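Local coordinates for LPXTG-motif cell wall anchor domain protein (Mobiluncus mulieris, PDB 5U5O), which is a giant bacterial adhesin, probably anchored to the cell wall and attaching the bacterium through a stalk of Ig-like domains with internal covalent cross-links, at residues 29-34 against 99-104. Residues are numbered along the deposited sequence; the frame is centred on the assembly and turned at random.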
ATOM      1  N   ILE A  29      11.904  -7.593   5.951  1.00 14.84           N
ATOM      2  CA  ILE A  29      11.504  -8.781   5.202  1.00 14.68           C
ATOM      3  C   ILE A  29      12.445  -9.921   5.633  1.00 14.76           C
ATOM      4  O   ILE A  29      13.672  -9.815   5.477  1.00 16.41           O
ATOM      5  CB  ILE A  29      11.529  -8.518   3.687  1.00 15.14           C
ATOM      6  CG1 ILE A  29      10.371  -7.615   3.238  1.00 15.47           C
ATOM      7  CG2 ILE A  29      11.400  -9.831   2.919  1.00 15.32           C
ATOM      8  CD1 ILE A  29      10.358  -6.202   3.790  1.00 16.69           C
ATOM      9  N   LYS A  30      11.875 -10.954   6.249  1.00 14.56           N
ATOM     10  CA  LYS A  30      12.588 -12.208   6.481  1.00 12.64           C
ATOM     11  C   LYS A  30      12.650 -12.984   5.157  1.00 12.67           C
ATOM     12  O   LYS A  30      11.626 -13.379   4.593  1.00 14.85           O
ATOM     13  CB  LYS A  30      11.882 -13.046   7.525  1.00 13.73           C
ATOM     14  CG  LYS A  30      12.677 -14.270   7.956  1.00 14.66           C
ATOM     15  CD  LYS A  30      11.792 -15.160   8.788  1.00 16.67           C
ATOM     16  CE  LYS A  30      12.555 -16.312   9.392  1.00 24.79           C
ATOM     17  NZ  LYS A  30      11.709 -17.038  10.377  1.00 31.79           N
ATOM     18  N   ASP A  31      13.878 -13.199   4.700  1.00 12.66           N
ATOM     19  CA  ASP A  31      14.155 -13.920   3.451  1.00 12.07           C
ATOM     20  C   ASP A  31      14.689 -15.300   3.844  1.00 12.86           C
ATOM     21  O   ASP A  31      15.843 -15.437   4.200  1.00 15.60           O
ATOM     22  CB  ASP A  31      15.153 -13.085   2.690  1.00 12.40           C
ATOM     23  CG  ASP A  31      15.706 -13.769   1.450  1.00 13.23           C
ATOM     24  OD1 ASP A  31      15.168 -14.824   0.963  1.00 15.17           O
ATOM     25  OD2 ASP A  31      16.671 -13.145   0.962  1.00 14.87           O
ATOM     26  N   THR A  32      13.774 -16.259   3.910  1.00 12.65           N
ATOM     27  CA  THR A  32      14.142 -17.635   4.239  1.00 11.74           C
ATOM     28  C   THR A  32      14.668 -18.293   2.965  1.00 11.78           C
ATOM     29  O   THR A  32      13.941 -18.426   1.991  1.00 14.69           O
ATOM     30  CB  THR A  32      12.972 -18.418   4.836  1.00 12.33           C
ATOM     31  OG1 THR A  32      12.559 -17.771   6.040  1.00 14.14           O
ATOM     32  CG2 THR A  32      13.350 -19.823   5.200  1.00 12.96           C
ATOM     33  N   VAL A  33      15.945 -18.638   3.003  1.00 11.98           N
ATOM     34  CA  VAL A  33      16.666 -19.161   1.828  1.00 11.75           C
ATOM     35  C   VAL A  33      16.747 -20.683   1.866  1.00 12.43           C
ATOM     36  O   VAL A  33      17.099 -21.277   2.861  1.00 14.79           O
ATOM     37  CB  VAL A  33      18.063 -18.538   1.778  1.00 11.98           C
ATOM     38  CG1 VAL A  33      18.792 -19.025   0.525  1.00 13.01           C
ATOM     39  CG2 VAL A  33      17.980 -16.998   1.823  1.00 12.46           C
ATOM     40  N   ARG A  34      16.344 -21.283   0.745  1.00 12.02           N
ATOM     41  CA  ARG A  34      16.300 -22.743   0.582  1.00 12.31           C
ATOM     42  C   ARG A  34      17.362 -23.138  -0.458  1.00 11.70           C
ATOM     43  O   ARG A  34      17.295 -22.696  -1.601  1.00 14.11           O
ATOM     44  CB  ARG A  34      14.902 -23.151   0.129  1.00 13.32           C
ATOM     45  CG  ARG A  34      13.754 -22.592   0.962  1.00 14.41           C
ATOM     46  CD  ARG A  34      13.448 -23.471   2.152  1.00 13.65           C
ATOM     47  NE  ARG A  34      12.746 -24.714   1.765  1.00 12.89           N
ATOM     48  CZ  ARG A  34      12.306 -25.637   2.618  1.00 12.57           C
ATOM     49  NH1 ARG A  34      12.460 -25.453   3.928  1.00 13.28           N
ATOM     50  NH2 ARG A  34      11.687 -26.742   2.195  1.00 12.58           N
ATOM     51  N   MET A  99      18.123 -14.569   5.796  1.00 14.09           N
ATOM     52  CA  MET A  99      18.724 -13.238   5.835  1.00 14.26           C
ATOM     53  C   MET A  99      17.604 -12.212   5.964  1.00 14.36           C
ATOM     54  O   MET A  99      16.460 -12.489   5.612  1.00 17.00           O
ATOM     55  CB  MET A  99      19.603 -12.931   4.620  1.00 14.96           C
ATOM     56  CG  MET A  99      19.170 -13.591   3.301  1.00 15.63           C
ATOM     57  SD  MET A  99      19.979 -12.897   1.836  1.00 17.89           S
ATOM     58  CE  MET A  99      21.709 -13.068   2.297  1.00 16.83           C
ATOM     59  N   ASP A 100      17.934 -11.046   6.517  1.00 14.60           N
ATOM     60  CA  ASP A 100      16.982  -9.950   6.647  1.00 14.79           C
ATOM     61  C   ASP A 100      17.192  -8.902   5.572  1.00 15.03           C
ATOM     62  O   ASP A 100      18.328  -8.554   5.248  1.00 17.57           O
ATOM     63  CB  ASP A 100      17.151  -9.272   8.003  1.00 16.45           C
ATOM     64  CG  ASP A 100      16.612 -10.095   9.160  1.00 18.57           C
ATOM     65  OD1 ASP A 100      15.826 -11.046   8.974  1.00 23.61           O
ATOM     66  OD2 ASP A 100      16.899  -9.678  10.314  1.00 28.71           O
ATOM     67  N   LEU A 101      16.087  -8.391   5.032  1.00 14.71           N
ATOM     68  CA  LEU A 101      16.097  -7.288   4.073  1.00 14.22           C
ATOM     69  C   LEU A 101      15.228  -6.163   4.649  1.00 14.12           C
ATOM     70  O   LEU A 101      14.004  -6.302   4.740  1.00 17.39           O
ATOM     71  CB  LEU A 101      15.555  -7.757   2.715  1.00 13.76           C
ATOM     72  CG  LEU A 101      16.438  -8.767   1.970  1.00 14.53           C
ATOM     73  CD1 LEU A 101      15.661  -9.415   0.836  1.00 14.00           C
ATOM     74  CD2 LEU A 101      17.689  -8.084   1.439  1.00 15.85           C
ATOM     75  N   THR A 102      15.870  -5.072   5.053  1.00 15.00           N
ATOM     76  CA  THR A 102      15.189  -4.001   5.762  1.00 15.16           C
ATOM     77  C   THR A 102      15.005  -2.812   4.843  1.00 15.55           C
ATOM     78  O   THR A 102      15.954  -2.302   4.255  1.00 17.04           O
ATOM     79  CB  THR A 102      15.955  -3.661   7.045  1.00 17.69           C
ATOM     80  OG1 THR A 102      15.935  -4.816   7.893  1.00 21.85           O
ATOM     81  CG2 THR A 102      15.318  -2.508   7.783  1.00 19.18           C
ATOM     82  N   VAL A 103      13.755  -2.372   4.731  1.00 18.17           N
ATOM     83  CA  VAL A 103      13.384  -1.255   3.872  1.00 20.17           C
ATOM     84  C   VAL A 103      12.799  -0.121   4.713  1.00 19.36           C
ATOM     85  O   VAL A 103      11.953  -0.341   5.590  1.00 19.08           O
ATOM     86  CB  VAL A 103      12.424  -1.707   2.733  1.00 19.36           C
ATOM     87  CG1 VAL A 103      11.184  -2.412   3.261  1.00 19.01           C
ATOM     88  CG2 VAL A 103      12.065  -0.551   1.818  1.00 21.68           C
ATOM     89  N   LYS A 104      13.266   1.093   4.436  1.00 22.23           N
ATOM     90  CA  LYS A 104      12.737   2.286   5.080  1.00 21.41           C
ATOM     91  C   LYS A 104      11.341   2.568   4.544  1.00 20.98           C
ATOM     92  O   LYS A 104      11.122   2.531   3.339  1.00 21.71           O
ATOM     93  CB  LYS A 104      13.641   3.492   4.826  1.00 26.23           C
ATOM     94  CG  LYS A 104      15.015   3.372   5.471  1.00 27.93           C
ATOM     95  CD  LYS A 104      15.849   4.631   5.275  1.00 35.87           C
ATOM     96  CE  LYS A 104      16.186   4.863   3.808  1.00 41.02           C
ATOM     97  NZ  LYS A 104      17.257   5.877   3.611  1.00 46.38           N
TER
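The backbone O of Ile-29 is gripped from two sources on the facing strand: Leu-101 N donates to it at 2.8 Å, in the carbonyl plane, and the CA-H of Asp-100 adds a weaker contact. This is antiparallel pairing of neighbouring strands in one sheet of the Ig-like, T-Q ester bond containing domain, with strand 26-36 set between strands 4-10 and 94-104. The register follows from the bonds. Ile-29 with Leu-101 and Asp-31 with Met-99 are hydrogen-bonded pairs, each closed by two N-H...O bonds, and Lys-30 with Asp-100 is the non-hydrogen-bonded pair between them. Ile-29 N reaches Leu-101 O at 2.7 Å, although it stands 30° out of that carbonyl plane; Asp-31 N instead meets Met-99 O almost head-on, with a C=O...N angle of 177°.

Ile-29, Asp-31, Met-99 and Leu-101 share the inward face, where strands 64-71 and 118-127 pack against them. The carboxylate of Asp-31 is buried there, its OD2 close to Glu-124 OE1, so two acidic groups are packed near each other. With CG anti to the backbone N (chi1 172°), Asp-31 runs alongside Met-99, both side chains pointing the same way. Leu-101 CD1 approaches the same oxygen, OD2, at 3.9 Å. Farther along each strand, the side chains of Val-33 and Met-99 cross, with CG2 of the first 3.9 Å from CG of the second, and Ile-29 CD1 meets Val-103 CG1. On the other face Lys-30 and Asp-100 make lighter contact, Asp-100 OD1 lying 4.2 Å from Lys-30 CA. Back on the inward face, Asp-31 OD2 rests against Met-99 through two neighbouring atoms, 3.5 Å from CG and 3.4 Å from SD.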